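Long-range contacts in ABC transporter, substrate binding protein (Agrobacterium tumefaciens, PDB 3C9H), which probably captures a solute in the periplasm and delivers it to an ABC transporter for import, and binds a magnesium ion: residues L36-S41 against I61-E66; A22-L27 against G53-N58. All blocks are in the same frame, centred on the assembly; numbering follows the deposited sequence.

In the fold
Contact 1 pairs strands 35-40 and 62-67 side by side; contact 2 lays the chain that leaves strand 20-24 against the last turn of helix 44-57, the helix that links strands 35-40 and 62-67. Their centres lie about 10 Å apart, and strand 62-67 joins them: it is parallel to 35-40 on one edge and antiparallel to 20-24 on the other, where Val-63 O and Phe-24 N are 2.8 Å apart in a probable hydrogen bond. Gln-55 of contact 2 also packs on Val-63 of contact 1, NE2 to CG2 3.8 Å. Contact 1 runs up to the magnesium site of Ser-41 and Asp-43, whereas in contact 2 the Phe-24 side chain stays about 12 Å from that of Asp-43.

Contact 1. Residues L36-S41 against I61-E66; sequences LVVYSS and IAVHYE. With MG (magnesium ion), chain C.
Leu-36 to Ser-40 and Ala-62 to Glu-66 run side by side as parallel strands, their axes 4.7 Å apart at closest approach and inclined by 18°. Five backbone hydrogen bonds fix the register: Leu-36 N to Ala-62 O, His-64 N to Leu-36 O, Val-38 N to His-64 O, Glu-66 N to Val-38 O and Ser-40 N to Glu-66 O. The pairs are therefore Leu-36 with Val-63, Val-37 with His-64, Val-38 with Tyr-65 and Tyr-39 with Glu-66.

Among side chains, one polar bond crosses: Ser-40 OG donates to Tyr-65 OH at 2.7 Å. Ser-40 holds OG anti to its own nitrogen (chi1 174°), and the Tyr-65 ring, its CG likewise anti to N, swings across to the first strand so that OH meets Ser-40. Leu-42 closes the group, its N bonded to Ser-40 OG and its O to Tyr-65 OH; both hydroxyls are thus tied to the backbone just after the strand, which probably helps to hold the turn there.

Apolar contacts lie on both sheet faces. With Tyr-65, Val-38 shares the face toward helix 44-57; its CG1 approaches the ring obliquely, 3.9 Å from Tyr-65 CD1. Just before the second strand, Ile-61 CG2 meets Leu-36 CB at 4.1 Å, and both side chains also touch Leu-276 of helix 274-285. On the face opposite Val-38, Tyr-39 and Glu-66 extend alongside one another, ring and carboxylate planes 57° apart, with Tyr-39 CD1 4.1 Å from Glu-66 CB. Their polar ends have other partners: Arg-76 forms a salt bridge with Glu-66, and Glu-80 bonds the Tyr-39 hydroxyl.

At the strand's C-terminal end, Ser-41 O binds magnesium at 2.3 Å, with water 1 and Asp-43 OD1 among the other ligands. Two parallel strands joined by helix 44-57 form a beta-alpha-beta unit, as in the lobes of periplasmic binding proteins, here with the metal site just beyond the first strand.

Contact 2. Residues A22-L27 against G53-N58; sequences AVFPAL and GFQKAN
Three carbonyls gather round Gln-55 NE2, which has two hydrogens to offer. Ile-61 O, just before strand 62-67, is its strongest partner; across the contact, Gln-55 NE2 donates to Phe-24 O at 3.2 Å, and a weak bond to Pro-25 O probably shares the same hydrogen. The bond to Phe-24 is bent, 138° at the hydrogen, and the nitrogen stands above the carbonyl plane, 64° out of it, rather than on a lone pair. The other end of the amide is held through water 2, which donates to Gln-55 OE1 at 2.9 Å and to Pro-25 O at 2.6 Å. With both amide ends engaged, rotation of this buried group is probably restricted. Its reach comes from an extended chain beyond CG (chi2 -158°), which carries the amide from the helix to the chain as it leaves the strand, where OE1 also lies 3.6 Å from Phe-24 CB.

At the margin of a lobe of the binding-protein fold, the last turn of helix 44-57 packs on the end of strand 20-24 and the loop that follows; that strand pairs antiparallel with 62-67.

Apolar contact comes from Leu-27, which crosses Gln-55 at a slant. Leu-27 CG sits 3.9 Å from Gln-55 CB, while its CD1 branch presses on the helix backbone, 3.6 Å from Lys-56 N, and reaches the start of the lysine side chain.

Where the helix ends, water 3 accepts from Leu-27 N and probably also donates to Asn-58 O, though it has more acceptors near it than protons to give. Asn-58 turns its amide back on the helix: ND2 donates to Phe-54 O at 2.9 Å and lies over one face of the Phe-54 ring, offset toward the rim, while OD1 accepts from Arg-279.

Contact 1. Residues L36-S41 against I61-E66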
loop_
_atom_site.group_PDB
_atom_site.type_symbol
_atom_site.label_atom_id
_atom_site.label_comp_id
_atom_site.label_asym_id
_atom_site.label_seq_id
_atom_site.Cartn_x
_atom_site.Cartn_y
_atom_site.Cartn_z
ATOM N N LEU A 36 17.874 -14.874 -0.120
ATOM C CA LEU A 36 16.779 -14.197 -0.828
ATOM C C LEU A 36 16.867 -12.694 -0.592
ATOM O O LEU A 36 16.937 -12.222 0.555
ATOM C CB LEU A 36 15.427 -14.709 -0.309
ATOM C CG LEU A 36 14.179 -13.991 -0.807
ATOM C CD1 LEU A 36 13.880 -14.377 -2.288
ATOM C CD2 LEU A 36 13.020 -14.264 0.116
ATOM N N VAL A 37 16.855 -11.934 -1.667
ATOM C CA VAL A 37 16.853 -10.495 -1.569
ATOM C C VAL A 37 15.453 -9.983 -1.944
ATOM O O VAL A 37 14.946 -10.289 -3.020
ATOM C CB VAL A 37 17.917 -9.839 -2.450
ATOM C CG1 VAL A 37 17.807 -8.331 -2.363
ATOM C CG2 VAL A 37 19.349 -10.306 -1.996
ATOM N N VAL A 38 14.864 -9.194 -1.056
ATOM C CA VAL A 38 13.506 -8.640 -1.240
ATOM C C VAL A 38 13.561 -7.112 -1.222
ATOM O O VAL A 38 14.109 -6.528 -0.287
ATOM C CB VAL A 38 12.542 -9.163 -0.106
ATOM C CG1 VAL A 38 11.138 -8.580 -0.249
ATOM C CG2 VAL A 38 12.542 -10.711 -0.037
ATOM N N TYR A 39 13.030 -6.445 -2.251
ATOM C CA TYR A 39 12.679 -5.020 -2.144
ATOM C C TYR A 39 11.181 -4.894 -1.900
ATOM O O TYR A 39 10.378 -5.312 -2.739
ATOM C CB TYR A 39 13.025 -4.209 -3.379
ATOM C CG TYR A 39 14.471 -4.277 -3.826
ATOM C CD1 TYR A 39 15.473 -4.798 -3.009
ATOM C CD2 TYR A 39 14.827 -3.806 -5.107
ATOM C CE1 TYR A 39 16.795 -4.848 -3.468
ATOM C CE2 TYR A 39 16.094 -3.875 -5.559
ATOM C CZ TYR A 39 17.090 -4.382 -4.736
ATOM O OH TYR A 39 18.378 -4.426 -5.221
ATOM N N SER A 40 10.816 -4.326 -0.759
ATOM C CA SER A 40 9.414 -4.260 -0.309
ATOM C C SER A 40 9.041 -2.969 0.376
ATOM O O SER A 40 9.840 -2.317 1.037
ATOM C CB SER A 40 9.118 -5.444 0.592
ATOM O OG SER A 40 7.837 -5.382 1.184
ATOM N N SER A 41 7.801 -2.557 0.185
ATOM C CA SER A 41 7.313 -1.378 0.848
ATOM C C SER A 41 6.568 -1.727 2.126
ATOM O O SER A 41 6.140 -0.824 2.818
ATOM C CB SER A 41 6.426 -0.552 -0.072
ATOM O OG SER A 41 5.192 -1.208 -0.369
ATOM N N ILE A 61 17.244 -21.056 3.992
ATOM C CA ILE A 61 17.260 -19.789 3.251
ATOM C C ILE A 61 17.399 -18.572 4.142
ATOM O O ILE A 61 16.542 -18.333 4.985
ATOM C CB ILE A 61 15.984 -19.625 2.363
ATOM C CG1 ILE A 61 15.820 -20.843 1.433
ATOM C CG2 ILE A 61 16.077 -18.322 1.551
ATOM C CD1 ILE A 61 17.050 -21.100 0.546
ATOM N N ALA A 62 18.456 -17.791 3.919
ATOM C CA ALA A 62 18.619 -16.485 4.534
ATOM C C ALA A 62 17.735 -15.478 3.783
ATOM O O ALA A 62 17.475 -15.670 2.593
ATOM C CB ALA A 62 20.087 -16.046 4.486
ATOM N N VAL A 63 17.253 -14.450 4.485
ATOM C CA VAL A 63 16.397 -13.410 3.877
ATOM C C VAL A 63 16.997 -12.033 4.122
ATOM O O VAL A 63 17.178 -11.606 5.258
ATOM C CB VAL A 63 14.955 -13.447 4.422
ATOM C CG1 VAL A 63 14.104 -12.339 3.808
ATOM C CG2 VAL A 63 14.330 -14.808 4.169
ATOM N N HIS A 64 17.306 -11.353 3.030
ATOM C CA HIS A 64 17.789 -9.993 3.027
ATOM C C HIS A 64 16.631 -9.067 2.609
ATOM O O HIS A 64 16.268 -8.963 1.414
ATOM C CB HIS A 64 18.963 -9.917 2.055
ATOM C CG HIS A 64 19.622 -8.582 1.984
ATOM N ND1 HIS A 64 18.959 -7.439 1.597
ATOM C CD2 HIS A 64 20.908 -8.218 2.175
ATOM C CE1 HIS A 64 19.802 -6.422 1.599
ATOM N NE2 HIS A 64 20.995 -6.873 1.932
ATOM N N TYR A 65 16.031 -8.418 3.603
ATOM C CA TYR A 65 14.795 -7.682 3.425
ATOM C C TYR A 65 15.071 -6.202 3.428
ATOM O O TYR A 65 15.512 -5.667 4.437
ATOM C CB TYR A 65 13.790 -8.025 4.547
ATOM C CG TYR A 65 12.406 -7.463 4.339
ATOM C CD1 TYR A 65 11.435 -8.182 3.615
ATOM C CD2 TYR A 65 12.034 -6.207 4.872
ATOM C CE1 TYR A 65 10.123 -7.683 3.449
ATOM C CE2 TYR A 65 10.728 -5.704 4.689
ATOM C CZ TYR A 65 9.785 -6.451 3.971
ATOM O OH TYR A 65 8.482 -5.953 3.782
ATOM N N GLU A 66 14.794 -5.548 2.300
ATOM C CA GLU A 66 14.928 -4.106 2.168
ATOM C C GLU A 66 13.577 -3.412 2.083
ATOM O O GLU A 66 12.819 -3.567 1.117
ATOM C CB GLU A 66 15.791 -3.730 0.944
ATOM C CG GLU A 66 17.101 -4.467 0.878
ATOM C CD GLU A 66 18.239 -3.655 0.242
ATOM O OE1 GLU A 66 18.120 -2.413 0.082
ATOM O OE2 GLU A 66 19.275 -4.282 -0.077
HETATM MG MG MG C . 6.064 1.190 3.862
HETATM O O HOH W 1 8.318 1.458 4.073
#

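Contact 2. Residues A22-L27 against G53-N58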
loop_
_atom_site.group_PDB
_atom_site.type_symbol
_atom_site.label_atom_id
_atom_site.label_comp_id
_atom_site.label_asym_id
_atom_site.label_seq_id
_atom_site.Cartn_x
_atom_site.Cartn_y
_atom_site.Cartn_z
ATOM N N ALA A 22 17.085 -5.374 6.841
ATOM C CA ALA A 22 17.076 -6.374 7.890
ATOM C C ALA A 22 17.499 -7.716 7.310
ATOM O O ALA A 22 16.895 -8.203 6.339
ATOM C CB ALA A 22 15.664 -6.475 8.498
ATOM N N VAL A 23 18.517 -8.332 7.903
ATOM C CA VAL A 23 19.055 -9.591 7.405
ATOM C C VAL A 23 18.743 -10.734 8.389
ATOM O O VAL A 23 19.189 -10.723 9.536
ATOM C CB VAL A 23 20.576 -9.506 7.108
ATOM C CG1 VAL A 23 21.101 -10.830 6.589
ATOM C CG2 VAL A 23 20.880 -8.406 6.091
ATOM N N PHE A 24 17.980 -11.711 7.914
ATOM C CA PHE A 24 17.565 -12.869 8.714
ATOM C C PHE A 24 18.389 -14.126 8.318
ATOM O O PHE A 24 18.191 -14.693 7.242
ATOM C CB PHE A 24 16.076 -13.145 8.513
ATOM C CG PHE A 24 15.175 -12.019 8.940
ATOM C CD1 PHE A 24 14.436 -12.107 10.102
ATOM C CD2 PHE A 24 15.021 -10.894 8.144
ATOM C CE1 PHE A 24 13.601 -11.094 10.473
ATOM C CE2 PHE A 24 14.198 -9.880 8.519
ATOM C CZ PHE A 24 13.494 -9.970 9.677
ATOM N N PRO A 25 19.291 -14.589 9.195
ATOM C CA PRO A 25 20.071 -15.793 8.859
ATOM C C PRO A 25 19.222 -17.032 8.704
ATOM O O PRO A 25 18.149 -17.109 9.302
ATOM C CB PRO A 25 20.999 -15.949 10.063
ATOM C CG PRO A 25 21.054 -14.610 10.672
ATOM C CD PRO A 25 19.678 -14.048 10.509
ATOM N N ALA A 26 19.695 -17.985 7.901
ATOM C CA ALA A 26 19.021 -19.266 7.726
ATOM C C ALA A 26 18.761 -19.891 9.113
ATOM O O ALA A 26 19.636 -19.885 9.975
ATOM C CB ALA A 26 19.863 -20.196 6.851
ATOM N N LEU A 27 17.552 -20.403 9.334
ATOM C CA LEU A 27 17.228 -21.038 10.616
ATOM C C LEU A 27 18.067 -22.292 10.875
ATOM O O LEU A 27 18.416 -22.590 12.027
ATOM C CB LEU A 27 15.742 -21.401 10.670
ATOM C CG LEU A 27 14.760 -20.249 10.636
ATOM C CD1 LEU A 27 13.363 -20.788 10.937
ATOM C CD2 LEU A 27 15.166 -19.159 11.630
ATOM N N GLY A 53 7.542 -17.116 8.880
ATOM C CA GLY A 53 6.781 -18.235 8.318
ATOM C C GLY A 53 7.485 -18.874 7.133
ATOM O O GLY A 53 7.609 -20.099 7.040
ATOM N N PHE A 54 7.970 -18.028 6.239
ATOM C CA PHE A 54 8.748 -18.469 5.100
ATOM C C PHE A 54 9.975 -19.262 5.536
ATOM O O PHE A 54 10.250 -20.323 4.986
ATOM C CB PHE A 54 9.161 -17.262 4.243
ATOM C CG PHE A 54 10.061 -17.627 3.090
ATOM C CD1 PHE A 54 9.527 -18.226 1.950
ATOM C CD2 PHE A 54 11.439 -17.415 3.163
ATOM C CE1 PHE A 54 10.369 -18.584 0.880
ATOM C CE2 PHE A 54 12.279 -17.785 2.107
ATOM C CZ PHE A 54 11.744 -18.346 0.970
ATOM N N GLN A 55 10.714 -18.731 6.506
ATOM C CA GLN A 55 11.949 -19.348 6.983
ATOM C C GLN A 55 11.712 -20.686 7.694
ATOM O O GLN A 55 12.471 -21.613 7.480
ATOM C CB GLN A 55 12.736 -18.406 7.895
ATOM C CG GLN A 55 13.389 -17.254 7.146
ATOM C CD GLN A 55 14.523 -16.662 7.888
ATOM O OE1 GLN A 55 14.368 -16.219 9.025
ATOM N NE2 GLN A 55 15.686 -16.640 7.261
ATOM N N LYS A 56 10.666 -20.781 8.507
ATOM C CA LYS A 56 10.255 -22.064 9.114
ATOM C C LYS A 56 9.937 -23.119 8.053
ATOM O O LYS A 56 10.274 -24.289 8.233
ATOM C CB LYS A 56 9.023 -21.885 9.994
ATOM C CG LYS A 56 9.277 -21.187 11.307
ATOM C CD LYS A 56 7.964 -20.879 11.959
ATOM C CE LYS A 56 8.140 -20.031 13.173
ATOM N NZ LYS A 56 6.786 -19.654 13.680
ATOM N N ALA A 57 9.289 -22.709 6.962
ATOM C CA ALA A 57 9.026 -23.605 5.821
ATOM C C ALA A 57 10.316 -23.928 5.064
ATOM O O ALA A 57 10.420 -24.972 4.439
ATOM C CB ALA A 57 7.991 -22.981 4.870
ATOM N N ASN A 58 11.290 -23.021 5.113
ATOM C CA ASN A 58 12.522 -23.106 4.322
ATOM C C ASN A 58 13.738 -22.800 5.196
ATOM O O ASN A 58 14.324 -21.738 5.096
ATOM C CB ASN A 58 12.447 -22.128 3.150
ATOM C CG ASN A 58 11.279 -22.407 2.243
ATOM O OD1 ASN A 58 11.360 -23.291 1.391
ATOM N ND2 ASN A 58 10.169 -21.687 2.435
HETATM O O HOH W 2 16.500 -15.913 10.940
HETATM O O HOH W 3 15.549 -20.082 7.094
#